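Local coordinates for protein D-glucosaminate-6-phosphate ammonia lyase (Salmonella typhimurium, PDB 7LCE) that belongs to the selenocysteine synthase-like family of pyridoxal-phosphate enzymes, which share the aminotransferase type of fold, at residues A[282-286]-A[309-313]; A[300-306]-A[339-345]; A[279-283]-A[357-361]. One frame throughout, in Å; residues are numbered along the deposited sequence.

Contact 1: residues A[282-286]-A[309-313]; sequences AIHGL and SELGL. With CA (calcium ion), chain I.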
# COMPACT_ATOMS: atom_id res chain seq x y z
N ALA A 282 -55.08 40.02 -33.11
CA ALA A 282 -55.29 41.28 -33.81
C ALA A 282 -53.99 41.88 -34.32
O ALA A 282 -53.98 42.61 -35.32
CB ALA A 282 -56.01 42.28 -32.91
N ILE A 283 -52.88 41.58 -33.64
CA ILE A 283 -51.57 42.07 -34.06
C ILE A 283 -51.15 41.37 -35.35
O ILE A 283 -51.25 40.14 -35.47
CB ILE A 283 -50.53 41.85 -32.95
CG1 ILE A 283 -50.91 42.65 -31.70
CG2 ILE A 283 -49.14 42.24 -33.42
CD1 ILE A 283 -50.43 42.02 -30.41
N HIS A 284 -50.66 42.14 -36.32
CA HIS A 284 -50.27 41.58 -37.60
C HIS A 284 -49.06 40.68 -37.44
O HIS A 284 -48.04 41.08 -36.87
CB HIS A 284 -49.96 42.71 -38.59
CG HIS A 284 -49.78 42.25 -40.00
ND1 HIS A 284 -50.74 41.55 -40.68
CD2 HIS A 284 -48.73 42.38 -40.85
CE1 HIS A 284 -50.30 41.27 -41.90
NE2 HIS A 284 -49.09 41.77 -42.02
N GLY A 285 -49.17 39.45 -37.96
CA GLY A 285 -48.11 38.48 -37.87
C GLY A 285 -48.18 37.55 -36.67
O GLY A 285 -47.37 36.62 -36.58
N LEU A 286 -49.10 37.79 -35.74
CA LEU A 286 -49.27 36.98 -34.55
C LEU A 286 -50.63 36.29 -34.54
O LEU A 286 -51.65 36.93 -34.81
CB LEU A 286 -49.12 37.82 -33.28
CG LEU A 286 -47.71 38.33 -32.98
CD1 LEU A 286 -47.68 39.04 -31.64
CD2 LEU A 286 -46.71 37.19 -33.02
N SER A 309 -43.20 36.05 -42.38
CA SER A 309 -43.51 36.84 -43.57
C SER A 309 -44.29 38.10 -43.21
O SER A 309 -43.97 39.19 -43.69
CB SER A 309 -44.29 35.98 -44.57
OG SER A 309 -44.59 36.72 -45.74
N GLU A 310 -45.30 37.97 -42.36
CA GLU A 310 -46.13 39.12 -42.00
C GLU A 310 -45.42 40.04 -41.02
O GLU A 310 -45.29 41.24 -41.25
CB GLU A 310 -47.47 38.66 -41.42
CG GLU A 310 -48.44 38.03 -42.41
CD GLU A 310 -49.65 37.39 -41.73
OE1 GLU A 310 -49.73 37.45 -40.49
OE2 GLU A 310 -50.51 36.83 -42.44
N LEU A 311 -44.95 39.48 -39.90
CA LEU A 311 -44.36 40.31 -38.85
C LEU A 311 -42.99 40.84 -39.26
O LEU A 311 -42.70 42.03 -39.07
CB LEU A 311 -44.26 39.51 -37.55
CG LEU A 311 -43.84 40.29 -36.30
CD1 LEU A 311 -44.97 41.17 -35.80
CD2 LEU A 311 -43.41 39.33 -35.22
N GLY A 312 -42.16 40.00 -39.86
CA GLY A 312 -40.79 40.35 -40.16
C GLY A 312 -39.77 39.73 -39.23
O GLY A 312 -38.56 39.91 -39.44
N LEU A 313 -40.21 39.00 -38.21
CA LEU A 313 -39.34 38.34 -37.25
C LEU A 313 -39.84 36.92 -37.02
O LEU A 313 -41.04 36.65 -37.09
CB LEU A 313 -39.28 39.07 -35.90
CG LEU A 313 -38.62 40.44 -35.72
CD1 LEU A 313 -39.35 41.55 -36.46
CD2 LEU A 313 -38.52 40.76 -34.24
CA CA I . -52.05 36.43 -40.30
O HOH W 1 -52.14 38.40 -38.96
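A type II beta turn from Ile283 to Leu286, closed by the backbone bond from Leu286 N to Ile283 O, meets the short helix 308-311 at a calcium site, with His284 and Gly285 touching Glu310 and Leu311. The carboxylate of Glu310 holds the calcium ion with both oxygens, OE1 at 2.5 Å and OE2 at 2.7 Å, and water 1 is a third ligand at 2.4 Å. This water also accepts a weak hydrogen bond of 3.3 Å from Gly285 N, tying the turn indirectly to the metal. Nearer the backbone, CB and CG of Glu310 pass over one face of the His284 imidazole in a CH-pi contact: CB stands 3.9 Å from the ring centroid, 27° off the normal and displaced toward the rim. The two side chains cross at about a right angle, yet ring and carboxylate planes differ by just 16°. Gly285, at positive phi and without a side chain, lies close against the helix, its CA 4.3 Å from Leu311 CA. Leu311 lies on the buried side, its CD1 beside His284 O. Around this corner, Gly285 is backbone-bonded to Asn307, whose OD1 also accepts from Glu310 N; Leu311 packs on Val306 of strand 300-306, Val318 of helix 315-324 and Ala364 of helix 352-365.

Contact 2: residues A[300-306]-A[339-345]; sequences WRIRVRV and GVFSLDP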
# COMPACT_ATOMS: atom_id res chain seq x y z
N TRP A 300 -54.19 25.27 -18.88
CA TRP A 300 -54.42 25.93 -20.15
C TRP A 300 -53.32 26.95 -20.41
O TRP A 300 -52.88 27.64 -19.48
CB TRP A 300 -55.79 26.61 -20.15
CG TRP A 300 -56.90 25.68 -19.79
CD1 TRP A 300 -57.37 25.42 -18.54
CD2 TRP A 300 -57.68 24.87 -20.69
NE1 TRP A 300 -58.40 24.50 -18.59
CE2 TRP A 300 -58.60 24.15 -19.90
CE3 TRP A 300 -57.68 24.70 -22.07
CZ2 TRP A 300 -59.53 23.27 -20.46
CZ3 TRP A 300 -58.60 23.82 -22.62
CH2 TRP A 300 -59.51 23.12 -21.82
N ARG A 301 -52.87 27.04 -21.66
CA ARG A 301 -51.79 27.94 -22.03
C ARG A 301 -52.14 28.65 -23.33
O ARG A 301 -52.93 28.15 -24.13
CB ARG A 301 -50.46 27.20 -22.20
CG ARG A 301 -49.95 26.50 -20.95
CD ARG A 301 -48.65 25.75 -21.23
NE ARG A 301 -48.13 25.10 -20.03
CZ ARG A 301 -48.32 23.82 -19.73
NH1 ARG A 301 -49.03 23.02 -20.51
NH2 ARG A 301 -47.78 23.33 -18.62
N ILE A 302 -51.55 29.83 -23.52
CA ILE A 302 -51.79 30.65 -24.70
C ILE A 302 -50.64 30.40 -25.67
O ILE A 302 -49.55 30.94 -25.51
CB ILE A 302 -51.93 32.14 -24.37
CG1 ILE A 302 -53.07 32.38 -23.39
CG2 ILE A 302 -52.14 32.96 -25.64
CD1 ILE A 302 -53.08 33.78 -22.81
N ARG A 303 -50.90 29.57 -26.68
CA ARG A 303 -49.92 29.29 -27.71
C ARG A 303 -49.93 30.42 -28.73
O ARG A 303 -50.97 30.74 -29.31
CB ARG A 303 -50.23 27.95 -28.38
CG ARG A 303 -49.29 27.57 -29.50
CD ARG A 303 -49.65 26.20 -30.04
NE ARG A 303 -50.99 26.16 -30.60
CZ ARG A 303 -51.64 25.05 -30.93
NH1 ARG A 303 -51.09 23.86 -30.77
NH2 ARG A 303 -52.86 25.14 -31.44
N VAL A 304 -48.76 31.02 -28.96
CA VAL A 304 -48.62 32.16 -29.86
C VAL A 304 -47.75 31.72 -31.03
O VAL A 304 -46.60 31.30 -30.85
CB VAL A 304 -48.00 33.37 -29.16
CG1 VAL A 304 -47.95 34.56 -30.10
CG2 VAL A 304 -48.78 33.72 -27.91
N ARG A 305 -48.31 31.81 -32.24
CA ARG A 305 -47.61 31.43 -33.46
C ARG A 305 -47.24 32.69 -34.23
O ARG A 305 -48.08 33.58 -34.40
CB ARG A 305 -48.49 30.50 -34.31
CG ARG A 305 -47.82 29.96 -35.56
CD ARG A 305 -48.65 28.85 -36.19
NE ARG A 305 -48.81 27.70 -35.31
CZ ARG A 305 -49.90 27.45 -34.59
NH1 ARG A 305 -50.95 28.24 -34.64
NH2 ARG A 305 -49.93 26.37 -33.81
N VAL A 306 -46.00 32.75 -34.69
CA VAL A 306 -45.46 33.93 -35.37
C VAL A 306 -45.30 33.60 -36.84
O VAL A 306 -44.79 32.54 -37.20
CB VAL A 306 -44.12 34.36 -34.75
CG1 VAL A 306 -43.68 35.70 -35.31
CG2 VAL A 306 -44.23 34.41 -33.24
N GLY A 339 -41.55 27.76 -34.62
CA GLY A 339 -42.18 29.04 -34.87
C GLY A 339 -43.27 29.42 -33.89
O GLY A 339 -44.09 30.28 -34.21
N VAL A 340 -43.31 28.79 -32.72
CA VAL A 340 -44.34 29.05 -31.72
C VAL A 340 -43.67 29.25 -30.37
O VAL A 340 -42.70 28.56 -30.03
CB VAL A 340 -45.38 27.91 -31.65
CG1 VAL A 340 -46.16 27.82 -32.96
CG2 VAL A 340 -44.72 26.58 -31.34
N PHE A 341 -44.18 30.20 -29.60
CA PHE A 341 -43.85 30.34 -28.19
C PHE A 341 -45.14 30.41 -27.38
O PHE A 341 -46.17 30.86 -27.88
CB PHE A 341 -42.96 31.57 -27.92
CG PHE A 341 -43.65 32.89 -28.11
CD1 PHE A 341 -44.33 33.50 -27.07
CD2 PHE A 341 -43.59 33.54 -29.33
CE1 PHE A 341 -44.96 34.72 -27.24
CE2 PHE A 341 -44.21 34.76 -29.51
CZ PHE A 341 -44.90 35.35 -28.47
N SER A 342 -45.08 29.93 -26.14
CA SER A 342 -46.26 29.83 -25.31
C SER A 342 -46.08 30.60 -24.01
O SER A 342 -44.96 30.87 -23.57
CB SER A 342 -46.57 28.36 -24.99
OG SER A 342 -47.71 28.25 -24.16
N LEU A 343 -47.22 30.96 -23.41
CA LEU A 343 -47.26 31.71 -22.17
C LEU A 343 -48.04 30.90 -21.14
O LEU A 343 -49.21 30.58 -21.36
CB LEU A 343 -47.91 33.09 -22.35
CG LEU A 343 -47.34 34.19 -23.25
CD1 LEU A 343 -47.15 33.77 -24.69
CD2 LEU A 343 -48.25 35.40 -23.18
N ASP A 344 -47.39 30.58 -20.02
CA ASP A 344 -48.03 29.82 -18.96
C ASP A 344 -48.63 30.82 -17.98
O ASP A 344 -47.88 31.54 -17.30
CB ASP A 344 -47.02 28.92 -18.26
CG ASP A 344 -47.68 27.85 -17.42
OD1 ASP A 344 -48.83 28.05 -16.97
OD2 ASP A 344 -47.04 26.80 -17.19
N PRO A 345 -49.96 30.91 -17.86
CA PRO A 345 -50.57 31.96 -17.04
C PRO A 345 -50.44 31.73 -15.54
O PRO A 345 -50.81 32.63 -14.77
CB PRO A 345 -52.03 31.94 -17.47
CG PRO A 345 -52.26 30.51 -17.86
CD PRO A 345 -50.97 30.04 -18.49
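The Phe341 ring has Val304 over one face and Val306 at its edge. Val304 CB lies 3.9 Å from the ring centroid, 18° off the normal, while Val306 CG2 comes within 3.7 Å of Phe341 CE2 near the ring plane. With chi1 of 69°, Phe341 CG sits between its own backbone N and carbonyl carbon, which sets the ring side by side with Val304. The guanidinium of Arg301 offers an edge to Asp344: NE gives OD2 a weak, 3.5 Å salt-bridge bond, and the two planes stand 79° apart. Stronger partners flank this pair, since Arg301 NH1 bridges to Asp293 and Asp344 OD2 to Arg346. Arg305 NH2 lies over one face of the Arg303 guanidinium, while Arg303 NH2 lies in plane at the edge of the Arg305 group. Arg305 also runs alongside Val340, its NE 3.5 Å from Val340 CG1.

The backbones of strands 300-306 and 340-343 pair antiparallel. Ile302 with Leu343 and Val304 with Phe341 are hydrogen-bonded pairs, the latter by Val304 N to Phe341 O at 2.8 Å and Phe341 N to Val304 O at 2.9 Å. Arg303 with Ser342 and Arg305 with Val340 are the non-hydrogen-bonded pairs. Val306 N extends the ladder to Gly339 O at 3.2 Å. Leu343 CD1 packs against Val304 CG2 at 3.6 Å.

The two strands thus present chemically different faces. That of Ile302, Val304, Phe341 and Leu343 is buried and apolar, covered by helices 270-282 (Leu273, Val276, Ile280) and 315-324 (Val318, Leu322). That of Arg303, Arg305, Val340 and Ser342 is partly exposed and rich in positive charge, which Asp289, salt-bridged to Arg303 NH2, probably offsets in part.

Contact 3: residues A[279-283]-A[357-361]; sequences AISAI and VARLR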
# COMPACT_ATOMS: atom_id res chain seq x y z
N ALA A 279 -56.59 39.33 -28.49
CA ALA A 279 -55.84 40.58 -28.60
C ALA A 279 -54.53 40.38 -29.34
O ALA A 279 -54.14 41.21 -30.17
CB ALA A 279 -55.58 41.16 -27.21
N ILE A 280 -53.83 39.27 -29.07
CA ILE A 280 -52.59 38.98 -29.78
C ILE A 280 -52.87 38.69 -31.25
O ILE A 280 -52.08 39.06 -32.13
CB ILE A 280 -51.84 37.82 -29.09
CG1 ILE A 280 -51.55 38.18 -27.63
CG2 ILE A 280 -50.55 37.50 -29.82
CD1 ILE A 280 -51.03 37.01 -26.81
N SER A 281 -53.99 38.03 -31.54
CA SER A 281 -54.32 37.70 -32.93
C SER A 281 -54.61 38.95 -33.75
O SER A 281 -54.45 38.93 -34.98
CB SER A 281 -55.50 36.74 -32.97
OG SER A 281 -55.24 35.59 -32.18
N ALA A 282 -55.08 40.02 -33.11
CA ALA A 282 -55.29 41.28 -33.81
C ALA A 282 -53.99 41.88 -34.32
O ALA A 282 -53.98 42.61 -35.32
CB ALA A 282 -56.01 42.28 -32.91
N ILE A 283 -52.88 41.58 -33.64
CA ILE A 283 -51.57 42.07 -34.06
C ILE A 283 -51.15 41.37 -35.35
O ILE A 283 -51.25 40.14 -35.47
CB ILE A 283 -50.53 41.85 -32.95
CG1 ILE A 283 -50.91 42.65 -31.70
CG2 ILE A 283 -49.14 42.24 -33.42
CD1 ILE A 283 -50.43 42.02 -30.41
N VAL A 357 -49.17 41.80 -23.98
CA VAL A 357 -49.76 42.16 -25.27
C VAL A 357 -49.21 43.50 -25.75
O VAL A 357 -48.96 43.69 -26.95
CB VAL A 357 -51.29 42.18 -25.17
CG1 VAL A 357 -51.91 42.40 -26.54
CG2 VAL A 357 -51.80 40.89 -24.55
N ALA A 358 -49.00 44.44 -24.83
CA ALA A 358 -48.45 45.74 -25.20
C ALA A 358 -47.03 45.60 -25.74
O ALA A 358 -46.68 46.23 -26.75
CB ALA A 358 -48.49 46.69 -24.01
N ARG A 359 -46.20 44.80 -25.08
CA ARG A 359 -44.84 44.59 -25.57
C ARG A 359 -44.86 43.88 -26.92
O ARG A 359 -44.06 44.19 -27.81
CB ARG A 359 -44.02 43.80 -24.56
CG ARG A 359 -42.59 43.53 -25.00
CD ARG A 359 -41.75 44.80 -24.90
NE ARG A 359 -40.37 44.59 -25.33
CZ ARG A 359 -39.87 45.05 -26.47
NH1 ARG A 359 -40.60 45.77 -27.30
NH2 ARG A 359 -38.60 44.79 -26.77
N LEU A 360 -45.78 42.92 -27.09
CA LEU A 360 -45.92 42.26 -28.38
C LEU A 360 -46.35 43.25 -29.45
O LEU A 360 -45.87 43.19 -30.59
CB LEU A 360 -46.92 41.10 -28.28
CG LEU A 360 -46.46 39.83 -27.58
CD1 LEU A 360 -47.61 38.84 -27.48
CD2 LEU A 360 -45.28 39.21 -28.31
N ARG A 361 -47.25 44.16 -29.10
CA ARG A 361 -47.67 45.18 -30.05
C ARG A 361 -46.52 46.13 -30.38
O ARG A 361 -46.33 46.50 -31.54
CB ARG A 361 -48.86 45.96 -29.48
CG ARG A 361 -49.61 46.80 -30.51
CD ARG A 361 -50.85 47.44 -29.90
NE ARG A 361 -51.80 46.47 -29.38
CZ ARG A 361 -52.05 46.28 -28.09
NH1 ARG A 361 -51.39 46.96 -27.16
NH2 ARG A 361 -52.97 45.40 -27.73
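Residues 279-283, at the C-terminal part of helix 270-282, lie close beside helix 352-365, the two segments running in the same general direction, with CA atoms 6.2 Å apart between Ile280 and Val357 and 6.4 Å between Ile283 and Arg361. The side-chain packing is mainly hydrocarbon. Val357 is the side chain that fills the middle, and its two methyls divide the work. CG1, held anti to the backbone N by a chi1 of -173°, reaches Ala279 CB at 3.9 Å and the tip of Ile283 slightly farther off; CG2 turns to Ile280 and meets its CG1 at 4.1 Å. The small Ala279 points toward helix 352-365, with its single methyl against Val357.

One turn along, Leu360 takes over from Val357. Leu360 CD1 rests on Ile280, 3.9 Å from Ile280 CD1 and about as near to its CG1 and CG2, so that this one methyl is met by three carbons of the isoleucine as the side chains pass at a slant.

Ile283, with psi 133°, has left helical backbone angles, though its N still bonds to Ile280 O. Its side chain points at helix 352-365 and ends on backbone, Ile283 CD1 lying 4.1 Å from Val357 O and equally far from Arg361 N. These two atoms are partners in a 2.8 Å helical bond, so the methyl covers it from outside. Leu360 CB completes its bed. Arg361 CB lies beside the same methyl, and Val357 O stands over one face of the Arg361 guanidinium, offset toward its rim.

Deeper in, Ile280 packs on Leu286 and Ala288 of strand 286-292, while Leu360 meets Leu286 and also Val318 and Leu322 of helix 315-324.

Overall arrangement
The three contacts appear to belong to one compact alpha/beta region built on the antiparallel sheet 286-292, 300-306, 340-343. Contact 2 builds the sheet by backbone pairing; contact 3 is a buried contact, joining two helices over the sheet's apolar face, where Ile280 meets Val304 and Leu360 meets Phe341. Contact 1 lies at the outer end, about 36 Å between its centre and that of the chain, and mixes packing with a metal site. It shares Ala282 and Ile283 with contact 3, while helix 308-311 directly follows strand 300-306 of contact 2. Chemistry follows depth: hydrocarbon inside, salt bridges on the sheet's other face, a Glu310-bound calcium at the outer turn.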